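Local coordinates for protein SmhA (PDB 7A27) that forms one component of a tripartite alpha-pore-forming toxin and probably acts with its two partner proteins to perforate target-cell membranes, at residues Q120-A125 and T303-V308; G235-S240 and A255-L260; E138-L143 and D289-T294; L89-N94 and K341-S346; A153-L158 and V276-Q281. All blocks are in the same frame, centred on the assembly; numbering follows the deposited sequence.

The chain is an elongated bundle of helices with a two-stranded hairpin, and the five contacts sample most of its length. Helix 104-155 takes part in contacts 1, 3 and 5, and helix 272-299 joins it in the last two, whose centres are about 21 Å apart. Contacts 4 and 5, with centres about 54 Å apart, lie on opposite sides of the chain's centre. Contacts 1 and 4 touch through Trp305 and Trp342. Along the chain the contacts nest: contact 4 encloses 1, which encloses 3, then 5, with contact 2 innermost at the hairpin. Such nesting shows a chain that folds back repeatedly, consistent with a soluble alpha-pore-forming toxin.

Contact 1: residues Q120-A125 and T303-V308; sequences QHYQAA and TEWGKV
One face of the Trp305 indole is covered by Tyr122, whose CB sits 4.0 Å from the centroid of the five-membered ring and almost straight above it, a CH-pi contact. The phenol meets the indole edge-on: the six-membered rings of Tyr122 and Trp305 have centroids 5.5 Å apart and planes at 70°, a T-shaped pair in which CH2 of Trp305 lies near the plane of the Tyr122 ring. These rings pack within the long helical bundle, where segments 120-125 and 303-308 run antiparallel at 174°, their axes only 8.0 Å apart. The indole suits the buried side, where it also meets Phe86 of helix 48-96 and Leu14 of helix 14-37; the tyrosine, partly exposed, lies against Lys82 and Asn85 of helix 48-96. The backbones come close beside them: CA of Gln123 is 3.6 Å from CB of Trp305, and Gly306 adds no side chain. Gln123 sets CG opposite its own N (chi1 167°) and then runs extended, which lays its amide across the glycine. NE2 of Gln123, weakly hydrogen-bonded to O of Pro302, rests 3.3 Å from CA of Gly306.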
# COMPACT_ATOMS: atom_id res chain seq x y z
N GLN A 120 -6.01 -15.02 18.35
CA GLN A 120 -6.53 -13.89 19.15
C GLN A 120 -5.40 -12.87 19.39
O GLN A 120 -5.70 -11.67 19.41
CB GLN A 120 -7.18 -14.38 20.45
CG GLN A 120 -8.15 -13.35 21.04
CD GLN A 120 -8.99 -13.85 22.19
OE1 GLN A 120 -8.48 -14.19 23.25
NE2 GLN A 120 -10.30 -13.84 22.00
N HIS A 121 -4.15 -13.34 19.56
CA HIS A 121 -2.96 -12.47 19.74
C HIS A 121 -2.67 -11.74 18.41
O HIS A 121 -2.46 -10.51 18.44
CB HIS A 121 -1.74 -13.23 20.31
CG HIS A 121 -1.74 -13.34 21.81
ND1 HIS A 121 -2.18 -14.50 22.45
CD2 HIS A 121 -1.39 -12.48 22.79
CE1 HIS A 121 -2.10 -14.34 23.75
NE2 HIS A 121 -1.63 -13.11 23.98
N TYR A 122 -2.73 -12.45 17.29
CA TYR A 122 -2.49 -11.87 15.94
C TYR A 122 -3.59 -10.84 15.63
O TYR A 122 -3.31 -9.84 14.96
CB TYR A 122 -2.31 -12.99 14.91
CG TYR A 122 -1.08 -13.87 15.12
CD1 TYR A 122 -0.01 -13.48 15.91
CD2 TYR A 122 -0.93 -15.05 14.40
CE1 TYR A 122 1.13 -14.25 16.02
CE2 TYR A 122 0.21 -15.84 14.51
CZ TYR A 122 1.25 -15.44 15.32
OH TYR A 122 2.35 -16.26 15.45
N GLN A 123 -4.81 -11.05 16.13
CA GLN A 123 -5.91 -10.07 15.96
C GLN A 123 -5.49 -8.77 16.64
O GLN A 123 -5.51 -7.72 15.98
CB GLN A 123 -7.20 -10.62 16.56
CG GLN A 123 -8.31 -9.58 16.72
CD GLN A 123 -9.55 -10.20 17.31
OE1 GLN A 123 -9.51 -10.97 18.26
NE2 GLN A 123 -10.69 -9.88 16.72
N ALA A 124 -5.10 -8.86 17.92
CA ALA A 124 -4.71 -7.71 18.76
C ALA A 124 -3.46 -7.03 18.18
O ALA A 124 -3.39 -5.79 18.28
CB ALA A 124 -4.49 -8.15 20.18
N ALA A 125 -2.55 -7.80 17.57
CA ALA A 125 -1.32 -7.28 16.93
C ALA A 125 -1.72 -6.41 15.74
O ALA A 125 -1.14 -5.33 15.57
CB ALA A 125 -0.44 -8.42 16.49
N THR A 303 -10.60 -8.08 12.57
CA THR A 303 -11.87 -8.85 12.49
C THR A 303 -11.60 -10.21 11.84
O THR A 303 -12.07 -11.22 12.39
CB THR A 303 -12.92 -8.05 11.71
OG1 THR A 303 -13.00 -6.79 12.37
CG2 THR A 303 -14.27 -8.75 11.62
N GLU A 304 -10.85 -10.26 10.74
CA GLU A 304 -10.59 -11.53 10.02
C GLU A 304 -9.75 -12.46 10.89
O GLU A 304 -10.03 -13.66 10.84
CB GLU A 304 -10.04 -11.32 8.62
CG GLU A 304 -11.15 -11.19 7.58
CD GLU A 304 -11.98 -12.45 7.31
OE1 GLU A 304 -11.38 -13.52 7.13
OE2 GLU A 304 -13.21 -12.35 7.26
N TRP A 305 -8.80 -11.98 11.68
CA TRP A 305 -8.04 -12.87 12.59
C TRP A 305 -9.00 -13.38 13.67
O TRP A 305 -8.97 -14.59 13.99
CB TRP A 305 -6.77 -12.22 13.18
CG TRP A 305 -5.54 -12.39 12.35
CD1 TRP A 305 -4.82 -11.44 11.69
CD2 TRP A 305 -4.90 -13.65 12.05
NE1 TRP A 305 -3.77 -12.01 11.02
CE2 TRP A 305 -3.80 -13.36 11.22
CE3 TRP A 305 -5.16 -14.98 12.39
CZ2 TRP A 305 -2.97 -14.37 10.74
CZ3 TRP A 305 -4.34 -15.96 11.92
CH2 TRP A 305 -3.26 -15.66 11.11
N GLY A 306 -9.87 -12.50 14.17
CA GLY A 306 -10.91 -12.82 15.16
C GLY A 306 -11.84 -13.91 14.67
O GLY A 306 -12.27 -14.71 15.52
N LYS A 307 -12.12 -13.94 13.36
CA LYS A 307 -12.97 -15.00 12.74
C LYS A 307 -12.24 -16.34 12.80
O LYS A 307 -12.92 -17.36 13.04
CB LYS A 307 -13.36 -14.64 11.31
CG LYS A 307 -14.47 -13.60 11.19
CD LYS A 307 -15.08 -13.49 9.80
CE LYS A 307 -16.48 -12.89 9.85
NZ LYS A 307 -16.97 -12.50 8.51
N VAL A 308 -10.91 -16.35 12.59
CA VAL A 308 -10.08 -17.59 12.69
C VAL A 308 -10.08 -18.05 14.15
O VAL A 308 -10.16 -19.27 14.38
CB VAL A 308 -8.64 -17.36 12.18
CG1 VAL A 308 -7.76 -18.59 12.37
CG2 VAL A 308 -8.65 -16.95 10.73

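Contact 2: residues G235-S240 and A255-L260; sequences GIQAIS and ANYAKL
A buried tyrosine-to-backbone hydrogen bond fastens the second strand of the antiparallel hairpin, 230-237, to helix 247-268. Tyr257 spans a wide gap, for the axes of strand 235-237 and helix 255-260 stay 11.3 Å apart at 159°; a long, rigid side chain with a polar end is well suited to crossing it. Its OH donates to O of Ile236 over 2.8 Å, lying in the carbonyl plane on a lone pair with a C=O...donor angle of 138°. The buried hydroxyl is thereby satisfied, and the ring is pinned at its far end. Gly235 meets the same hydroxyl, its CA 3.6 Å from OH of Tyr257; glycine, with no side chain, lets the hydroxyl sit close to the strand backbone. The amide of Gln237 passes obliquely by the ring, its plane 46° from that of the phenol, with NE2 of Gln237 3.6 Å from CD2 of Tyr257. What anchors this amide is Ser200 of the partner strand, whose OG bonds to OE1. Ile236 leads its apolar branches away from Tyr257, and its side chain is about 8 Å from that of Asn359, a calcium ligand in a structure of this protein, although no calcium is bound to this chain. Strand 198-206 pairs with Gly235 and Gln237 along one edge, while Tyr31 and Leu34 of helix 14-37 and Ile180 of helix 160-188 pack against Ile236.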
# COMPACT_ATOMS: atom_id res chain seq x y z
N GLY A 235 8.31 12.14 -11.73
CA GLY A 235 7.06 11.39 -11.90
C GLY A 235 7.33 9.91 -11.98
O GLY A 235 8.44 9.54 -12.46
N ILE A 236 6.37 9.09 -11.53
CA ILE A 236 6.44 7.60 -11.61
C ILE A 236 6.50 7.23 -13.10
O ILE A 236 5.92 8.00 -13.91
CB ILE A 236 5.24 6.91 -10.95
CG1 ILE A 236 5.06 7.29 -9.48
CG2 ILE A 236 5.33 5.40 -11.13
CD1 ILE A 236 6.21 6.89 -8.59
N GLN A 237 7.15 6.11 -13.44
CA GLN A 237 7.22 5.59 -14.82
C GLN A 237 7.14 4.06 -14.75
O GLN A 237 7.45 3.50 -13.70
CB GLN A 237 8.52 6.01 -15.48
CG GLN A 237 8.31 6.45 -16.93
CD GLN A 237 7.82 7.88 -17.07
OE1 GLN A 237 8.27 8.81 -16.39
NE2 GLN A 237 7.06 8.07 -18.13
N ALA A 238 6.69 3.42 -15.81
CA ALA A 238 6.68 1.95 -15.89
C ALA A 238 8.12 1.53 -16.14
O ALA A 238 8.86 2.36 -16.73
CB ALA A 238 5.74 1.48 -16.98
N ILE A 239 8.51 0.33 -15.73
CA ILE A 239 9.89 -0.18 -15.97
C ILE A 239 10.14 -0.43 -17.46
O ILE A 239 11.23 -0.04 -17.91
CB ILE A 239 10.19 -1.39 -15.07
CG1 ILE A 239 10.25 -0.91 -13.62
CG2 ILE A 239 11.47 -2.11 -15.45
CD1 ILE A 239 11.37 0.06 -13.31
N SER A 240 9.20 -1.05 -18.19
CA SER A 240 9.37 -1.39 -19.64
C SER A 240 8.30 -0.68 -20.48
O SER A 240 7.12 -1.08 -20.41
CB SER A 240 9.39 -2.89 -19.87
OG SER A 240 8.39 -3.54 -19.11
N ALA A 255 2.00 10.27 -23.29
CA ALA A 255 1.22 11.37 -23.91
C ALA A 255 0.86 12.43 -22.85
O ALA A 255 1.07 13.63 -23.12
CB ALA A 255 -0.01 10.79 -24.56
N ASN A 256 0.34 12.02 -21.70
CA ASN A 256 -0.07 12.94 -20.61
C ASN A 256 1.15 13.69 -20.05
O ASN A 256 1.03 14.90 -19.82
CB ASN A 256 -0.89 12.22 -19.54
CG ASN A 256 -2.31 11.95 -20.00
OD1 ASN A 256 -2.83 12.66 -20.87
ND2 ASN A 256 -2.94 10.94 -19.41
N TYR A 257 2.30 13.03 -19.84
CA TYR A 257 3.52 13.71 -19.33
C TYR A 257 3.93 14.78 -20.35
O TYR A 257 4.24 15.91 -19.94
CB TYR A 257 4.64 12.74 -18.95
CG TYR A 257 4.50 12.07 -17.60
CD1 TYR A 257 4.21 12.80 -16.46
CD2 TYR A 257 4.75 10.72 -17.43
CE1 TYR A 257 4.11 12.20 -15.21
CE2 TYR A 257 4.66 10.10 -16.19
CZ TYR A 257 4.34 10.84 -15.07
OH TYR A 257 4.26 10.24 -13.83
N ALA A 258 3.87 14.47 -21.65
CA ALA A 258 4.21 15.44 -22.71
C ALA A 258 3.37 16.71 -22.53
O ALA A 258 3.96 17.82 -22.51
CB ALA A 258 4.00 14.83 -24.08
N LYS A 259 2.05 16.55 -22.37
CA LYS A 259 1.08 17.67 -22.20
C LYS A 259 1.32 18.39 -20.87
O LYS A 259 1.16 19.63 -20.83
CB LYS A 259 -0.37 17.18 -22.29
CG LYS A 259 -0.78 16.64 -23.66
CD LYS A 259 -2.23 16.94 -24.08
CE LYS A 259 -3.24 15.89 -23.67
NZ LYS A 259 -3.09 14.67 -24.49
N LEU A 260 1.67 17.65 -19.82
CA LEU A 260 1.91 18.22 -18.47
C LEU A 260 3.09 19.20 -18.56
O LEU A 260 2.99 20.31 -17.98
CB LEU A 260 2.20 17.10 -17.47
CG LEU A 260 2.40 17.58 -16.03
CD1 LEU A 260 1.14 18.28 -15.56
CD2 LEU A 260 2.79 16.46 -15.08

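Contact 3: residues E138-L143 and D289-T294; sequences EMLEPL and DTYVLT
Leu140 holds CG beside its backbone N (chi1 -77°) and extends CD1 from there, while Tyr291 swings its ring opposite its own N (chi1 -160°), and the two side chains meet at about a right angle. The methyl lands over the centre of the phenol: CD1 of Leu140 is 3.8 Å from the centroid of the Tyr291 ring and 12° off its normal, a clear CH-pi contact. A branched aliphatic side chain suits this place because a single methyl can point its hydrogens into the ring face while the helices remain well separated, with CA of Leu140 8.9 Å from CA of Tyr291. The contact joins helices 104-155 and 272-299 in the middle part of the elongated bundle, and Leu133 and Lys136, one to two turns before Leu140, also pack against the tyrosine. Pro142, which has no N-H to give to the preceding turn, kinks the first helix just beyond. Beside it, on a partly exposed flank, OE2 of Glu141 lies 4.1 Å from CG2 of Val292; the other oxygen of Glu141, OE1, forms a salt bridge with NE of Arg137, whose side chain also touches Val292. In the second helix, Thr294 doubles its grip on the preceding turn, because its OG1 bonds to O of Thr290 over 2.8 Å and its N reaches that oxygen from the opposite face of the carbonyl plane.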
# COMPACT_ATOMS: atom_id res chain seq x y z
N GLU A 138 -5.51 10.82 10.41
CA GLU A 138 -6.18 11.96 11.08
C GLU A 138 -5.25 13.18 11.12
O GLU A 138 -5.79 14.29 11.31
CB GLU A 138 -6.71 11.54 12.45
CG GLU A 138 -7.93 10.63 12.34
CD GLU A 138 -8.30 9.83 13.58
OE1 GLU A 138 -7.85 10.22 14.68
OE2 GLU A 138 -9.05 8.81 13.46
N MET A 139 -3.94 13.02 10.92
CA MET A 139 -2.97 14.15 10.91
C MET A 139 -2.65 14.54 9.46
O MET A 139 -2.46 15.74 9.19
CB MET A 139 -1.67 13.83 11.66
CG MET A 139 -0.58 13.22 10.78
SD MET A 139 1.11 13.89 10.98
CE MET A 139 1.30 14.98 9.56
N LEU A 140 -2.63 13.58 8.53
CA LEU A 140 -2.34 13.80 7.09
C LEU A 140 -3.49 14.55 6.39
O LEU A 140 -3.17 15.44 5.59
CB LEU A 140 -2.09 12.46 6.40
CG LEU A 140 -0.72 11.83 6.65
CD1 LEU A 140 -0.69 10.40 6.15
CD2 LEU A 140 0.37 12.64 5.98
N GLU A 141 -4.76 14.19 6.65
CA GLU A 141 -5.92 14.80 5.93
C GLU A 141 -5.90 16.31 6.14
O GLU A 141 -5.87 17.05 5.17
CB GLU A 141 -7.26 14.15 6.28
CG GLU A 141 -7.29 12.65 6.04
CD GLU A 141 -8.65 12.05 5.72
OE1 GLU A 141 -9.29 11.46 6.63
OE2 GLU A 141 -8.99 12.07 4.53
N PRO A 142 -5.89 16.82 7.40
CA PRO A 142 -5.83 18.26 7.65
C PRO A 142 -4.58 18.97 7.14
O PRO A 142 -4.67 20.14 6.86
CB PRO A 142 -5.85 18.36 9.18
CG PRO A 142 -6.53 17.09 9.62
CD PRO A 142 -6.00 16.06 8.65
N LEU A 143 -3.44 18.27 7.05
CA LEU A 143 -2.16 18.83 6.55
C LEU A 143 -2.33 19.18 5.07
O LEU A 143 -1.95 20.30 4.67
CB LEU A 143 -1.02 17.83 6.72
CG LEU A 143 0.36 18.34 6.27
CD1 LEU A 143 0.98 19.25 7.32
CD2 LEU A 143 1.30 17.19 5.98
N ASP A 289 -3.96 9.87 -0.49
CA ASP A 289 -5.12 9.07 -0.97
C ASP A 289 -4.83 7.59 -0.73
O ASP A 289 -5.71 6.91 -0.14
CB ASP A 289 -5.45 9.31 -2.45
CG ASP A 289 -6.16 10.61 -2.79
OD1 ASP A 289 -6.68 11.27 -1.86
OD2 ASP A 289 -6.18 10.95 -4.00
N THR A 290 -3.65 7.08 -1.12
CA THR A 290 -3.38 5.63 -1.00
C THR A 290 -3.06 5.31 0.46
O THR A 290 -3.26 4.14 0.84
CB THR A 290 -2.39 5.11 -2.05
OG1 THR A 290 -1.07 5.42 -1.63
CG2 THR A 290 -2.67 5.66 -3.43
N TYR A 291 -2.64 6.29 1.27
CA TYR A 291 -2.45 6.04 2.72
C TYR A 291 -3.82 5.72 3.31
O TYR A 291 -3.95 4.76 4.06
CB TYR A 291 -1.84 7.24 3.45
CG TYR A 291 -1.20 6.91 4.77
CD1 TYR A 291 -1.96 6.70 5.91
CD2 TYR A 291 0.17 6.78 4.88
CE1 TYR A 291 -1.37 6.40 7.13
CE2 TYR A 291 0.78 6.46 6.08
CZ TYR A 291 0.00 6.27 7.21
OH TYR A 291 0.64 5.97 8.38
N VAL A 292 -4.83 6.50 2.93
CA VAL A 292 -6.23 6.34 3.40
C VAL A 292 -6.73 4.95 2.98
O VAL A 292 -7.38 4.27 3.82
CB VAL A 292 -7.13 7.47 2.87
CG1 VAL A 292 -8.59 7.18 3.12
CG2 VAL A 292 -6.78 8.81 3.48
N LEU A 293 -6.45 4.52 1.75
CA LEU A 293 -6.91 3.19 1.26
C LEU A 293 -6.17 2.10 2.04
O LEU A 293 -6.79 1.07 2.32
CB LEU A 293 -6.68 3.04 -0.25
CG LEU A 293 -7.64 3.84 -1.14
CD1 LEU A 293 -7.42 3.46 -2.60
CD2 LEU A 293 -9.09 3.60 -0.78
N THR A 294 -4.90 2.34 2.41
CA THR A 294 -4.10 1.37 3.18
C THR A 294 -4.79 1.21 4.53
O THR A 294 -5.14 0.08 4.85
CB THR A 294 -2.62 1.77 3.22
OG1 THR A 294 -2.16 1.82 1.86
CG2 THR A 294 -1.75 0.81 4.00

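Contact 4: residues L89-N94 and K341-S346; sequences LVNAVN and KWQLFS
Helices 48-96 and 325-358 come near each other where CA of Val90 is 7.4 Å from CA of Trp342, a spacing bridged entirely by side chains. Val90 presents both methyls to the indole. CG2 lies over the five-membered ring, and so toward one end of the indole, 4.0 Å from the centroid of that ring of Trp342, a CH-pi contact, while CG1 of Val90 comes within 3.9 Å of CD1 of Trp342. The compact, beta-branched valine fits a flat ring in this way because its two methyls branch at CB, one bond from the backbone. The indole is buried, yet its NE1 is satisfied by the carbonyl of Leu9, and Phe86 meets its ring as well; the tryptophan thus ties the N-terminal segment into the helical bundle. One residue further along each segment the contact turns polar. Gln343, bent at chi2, brings its amide back across Asn91, and NE2 of Gln343 donates to OD1 of Asn91 over 3.0 Å. That bond is far from straight, with an N-H...acceptor angle of 131°; the donor stands 42° above the carbonyl plane, and the two amide planes are turned 53° from each other. Such geometry implies a bond that is probably weak, between partly exposed amides that may also turn to solvent, whereas the valine and tryptophan supply the apolar packing on the buried side.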
# COMPACT_ATOMS: atom_id res chain seq x y z
N LEU A 89 2.33 -23.61 12.13
CA LEU A 89 1.67 -24.26 13.28
C LEU A 89 0.60 -25.25 12.79
O LEU A 89 0.49 -26.34 13.37
CB LEU A 89 1.07 -23.21 14.23
CG LEU A 89 2.07 -22.30 14.95
CD1 LEU A 89 1.33 -21.37 15.89
CD2 LEU A 89 3.13 -23.07 15.71
N VAL A 90 -0.15 -24.90 11.74
CA VAL A 90 -1.21 -25.79 11.19
C VAL A 90 -0.55 -27.07 10.63
O VAL A 90 -1.09 -28.17 10.90
CB VAL A 90 -2.10 -25.04 10.19
CG1 VAL A 90 -3.12 -25.96 9.54
CG2 VAL A 90 -2.81 -23.88 10.88
N ASN A 91 0.58 -26.95 9.95
CA ASN A 91 1.36 -28.13 9.46
C ASN A 91 1.64 -29.11 10.62
O ASN A 91 1.54 -30.33 10.41
CB ASN A 91 2.73 -27.77 8.89
CG ASN A 91 2.68 -27.37 7.44
OD1 ASN A 91 1.61 -26.99 6.93
ND2 ASN A 91 3.85 -27.45 6.83
N ALA A 92 2.02 -28.57 11.77
CA ALA A 92 2.33 -29.35 12.97
C ALA A 92 1.13 -30.21 13.34
O ALA A 92 1.33 -31.41 13.66
CB ALA A 92 2.70 -28.42 14.09
N VAL A 93 -0.07 -29.62 13.31
CA VAL A 93 -1.35 -30.33 13.62
C VAL A 93 -1.51 -31.46 12.61
O VAL A 93 -1.91 -32.58 13.00
CB VAL A 93 -2.58 -29.40 13.59
CG1 VAL A 93 -3.85 -30.16 13.93
CG2 VAL A 93 -2.43 -28.23 14.54
N ASN A 94 -1.19 -31.18 11.35
CA ASN A 94 -1.27 -32.19 10.28
C ASN A 94 -0.38 -33.37 10.67
O ASN A 94 -0.92 -34.49 10.75
CB ASN A 94 -0.85 -31.61 8.93
CG ASN A 94 -1.51 -32.34 7.79
OD1 ASN A 94 -2.65 -32.78 7.93
ND2 ASN A 94 -0.81 -32.44 6.68
N LYS A 341 -4.50 -25.30 2.31
CA LYS A 341 -5.03 -23.91 2.19
C LYS A 341 -4.03 -22.94 2.84
O LYS A 341 -3.76 -21.90 2.22
CB LYS A 341 -6.40 -23.74 2.84
CG LYS A 341 -7.54 -24.48 2.15
CD LYS A 341 -8.86 -24.39 2.89
CE LYS A 341 -9.92 -25.32 2.33
NZ LYS A 341 -11.13 -25.34 3.19
N TRP A 342 -3.51 -23.28 4.02
CA TRP A 342 -2.54 -22.42 4.75
C TRP A 342 -1.19 -22.40 4.00
O TRP A 342 -0.57 -21.31 3.98
CB TRP A 342 -2.40 -22.83 6.21
CG TRP A 342 -3.54 -22.39 7.07
CD1 TRP A 342 -4.65 -23.10 7.44
CD2 TRP A 342 -3.69 -21.10 7.70
NE1 TRP A 342 -5.47 -22.35 8.24
CE2 TRP A 342 -4.91 -21.12 8.41
CE3 TRP A 342 -2.93 -19.94 7.71
CZ2 TRP A 342 -5.37 -20.03 9.13
CZ3 TRP A 342 -3.39 -18.85 8.42
CH2 TRP A 342 -4.59 -18.90 9.13
N GLN A 343 -0.76 -23.52 3.39
CA GLN A 343 0.51 -23.56 2.62
C GLN A 343 0.42 -22.63 1.42
O GLN A 343 1.41 -21.90 1.17
CB GLN A 343 0.89 -24.99 2.21
CG GLN A 343 1.51 -25.75 3.36
CD GLN A 343 2.58 -24.88 4.00
OE1 GLN A 343 3.47 -24.40 3.29
NE2 GLN A 343 2.48 -24.64 5.30
N LEU A 344 -0.71 -22.64 0.72
CA LEU A 344 -0.93 -21.80 -0.47
C LEU A 344 -0.84 -20.33 -0.03
O LEU A 344 -0.13 -19.53 -0.70
CB LEU A 344 -2.31 -22.13 -1.06
CG LEU A 344 -2.46 -21.92 -2.57
CD1 LEU A 344 -2.25 -23.25 -3.29
CD2 LEU A 344 -3.83 -21.29 -2.93
N PHE A 345 -1.50 -20.01 1.09
CA PHE A 345 -1.50 -18.67 1.72
C PHE A 345 -0.06 -18.29 2.07
O PHE A 345 0.36 -17.21 1.66
CB PHE A 345 -2.46 -18.63 2.92
CG PHE A 345 -2.52 -17.33 3.69
CD1 PHE A 345 -2.31 -16.10 3.07
CD2 PHE A 345 -2.83 -17.33 5.04
CE1 PHE A 345 -2.38 -14.93 3.80
CE2 PHE A 345 -2.91 -16.15 5.75
CZ PHE A 345 -2.70 -14.95 5.13
N SER A 346 0.68 -19.19 2.73
CA SER A 346 2.09 -18.97 3.11
C SER A 346 2.90 -18.51 1.89
O SER A 346 3.77 -17.64 2.07
CB SER A 346 2.68 -20.20 3.74
OG SER A 346 4.09 -20.13 3.89

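Contact 5: residues A153-L158 and V276-Q281; sequences AIEQGL and VAKSVQ
A probable surface salt bridge, Glu155 to Lys278, lies near the C-terminal end of helix 104-155, beside a type I beta turn running from Glu155 to Leu158. OE2 of Glu155 is 3.1 Å from NZ of Lys278, but the place of this oxygen is doubtful, and with it the finer geometry of the pair. The two side chains approach from opposite directions and need their length, for CA of Glu155 stands 10.6 Å from CA of Lys278. Glu155 is stretched out beyond CG (chi2 -180°), which carries the carboxylate straight toward the other helix; Lys278 instead bends at chi3 and chi4, folding its ammonium end round to meet it. Long, flexible, oppositely charged residues suit such a partly exposed place, where solvent would probably weaken the pairing. Within the helical bundle this is one extremity, and the contact links helix 104-155 to helix 272-299. Helix 160-188, which follows the turn, lies close to both partners: Ala166 touches the side chains of Glu155 and Lys278. Inward of Lys278, Ala277 packs on Phe147 and Gln281 hydrogen-bonds to Tyr57 through OE1. The turn itself is closed by Leu158 N donating to O of Glu155 over 3.0 Å, with a weak bond from Gly157 N to O of Ile154 at 3.3 Å beside it.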
# COMPACT_ATOMS: atom_id res chain seq x y z
N ALA A 153 -7.00 29.90 -2.45
CA ALA A 153 -7.00 31.35 -2.16
C ALA A 153 -6.22 32.09 -3.26
O ALA A 153 -6.69 33.14 -3.71
CB ALA A 153 -6.42 31.62 -0.79
N ILE A 154 -5.09 31.54 -3.69
CA ILE A 154 -4.22 32.12 -4.75
C ILE A 154 -4.96 32.07 -6.09
O ILE A 154 -5.02 33.13 -6.77
CB ILE A 154 -2.87 31.37 -4.82
CG1 ILE A 154 -2.07 31.55 -3.53
CG2 ILE A 154 -2.05 31.76 -6.05
CD1 ILE A 154 -0.90 30.62 -3.40
N GLU A 155 -5.53 30.90 -6.45
CA GLU A 155 -6.22 30.67 -7.75
C GLU A 155 -7.47 31.57 -7.86
O GLU A 155 -7.66 32.10 -8.96
CB GLU A 155 -6.58 29.20 -7.94
CG GLU A 155 -5.40 28.34 -8.37
CD GLU A 155 -5.73 26.85 -8.57
OE1 GLU A 155 -6.87 26.43 -8.25
OE2 GLU A 155 -4.85 26.10 -9.06
N GLN A 156 -8.25 31.74 -6.78
CA GLN A 156 -9.50 32.55 -6.76
C GLN A 156 -9.26 34.01 -7.15
O GLN A 156 -10.26 34.69 -7.40
CB GLN A 156 -10.17 32.57 -5.38
CG GLN A 156 -10.88 31.26 -5.01
CD GLN A 156 -12.13 30.93 -5.79
OE1 GLN A 156 -12.56 31.63 -6.71
NE2 GLN A 156 -12.74 29.83 -5.41
N GLY A 157 -8.00 34.46 -7.21
CA GLY A 157 -7.66 35.86 -7.54
C GLY A 157 -6.98 35.99 -8.89
O GLY A 157 -6.53 37.11 -9.19
N LEU A 158 -6.90 34.92 -9.68
CA LEU A 158 -6.24 34.92 -11.01
C LEU A 158 -7.23 35.37 -12.10
O LEU A 158 -8.45 35.21 -11.90
CB LEU A 158 -5.76 33.51 -11.36
CG LEU A 158 -4.73 32.88 -10.43
CD1 LEU A 158 -4.43 31.45 -10.86
CD2 LEU A 158 -3.45 33.71 -10.39
N VAL A 276 4.79 25.40 -8.96
CA VAL A 276 5.56 24.55 -8.01
C VAL A 276 4.58 23.97 -6.98
O VAL A 276 4.49 22.75 -6.87
CB VAL A 276 6.70 25.33 -7.33
CG1 VAL A 276 7.36 24.50 -6.24
CG2 VAL A 276 7.74 25.80 -8.33
N ALA A 277 3.84 24.83 -6.28
CA ALA A 277 2.85 24.45 -5.24
C ALA A 277 1.93 23.34 -5.77
O ALA A 277 1.70 22.37 -5.02
CB ALA A 277 2.07 25.67 -4.81
N LYS A 278 1.47 23.46 -7.02
CA LYS A 278 0.56 22.48 -7.67
C LYS A 278 1.28 21.15 -7.89
O LYS A 278 0.65 20.11 -7.62
CB LYS A 278 0.06 22.98 -9.03
CG LYS A 278 -0.94 24.11 -9.03
CD LYS A 278 -1.69 24.18 -10.38
CE LYS A 278 -3.19 24.29 -10.21
NZ LYS A 278 -3.77 23.25 -9.33
N SER A 279 2.54 21.20 -8.35
CA SER A 279 3.40 20.02 -8.61
C SER A 279 3.59 19.19 -7.33
O SER A 279 3.58 17.92 -7.43
CB SER A 279 4.73 20.42 -9.16
OG SER A 279 5.60 19.31 -9.12
N VAL A 280 3.80 19.87 -6.19
CA VAL A 280 4.02 19.25 -4.86
C VAL A 280 2.71 18.60 -4.40
O VAL A 280 2.76 17.43 -3.98
CB VAL A 280 4.51 20.26 -3.80
CG1 VAL A 280 4.49 19.68 -2.40
CG2 VAL A 280 5.90 20.75 -4.13
N GLN A 281 1.61 19.35 -4.47
CA GLN A 281 0.27 18.92 -4.02
C GLN A 281 -0.17 17.67 -4.80
O GLN A 281 -0.84 16.81 -4.18
CB GLN A 281 -0.73 20.06 -4.16
CG GLN A 281 -2.17 19.66 -3.95
CD GLN A 281 -2.39 18.92 -2.65
OE1 GLN A 281 -1.62 19.06 -1.69
NE2 GLN A 281 -3.46 18.12 -2.63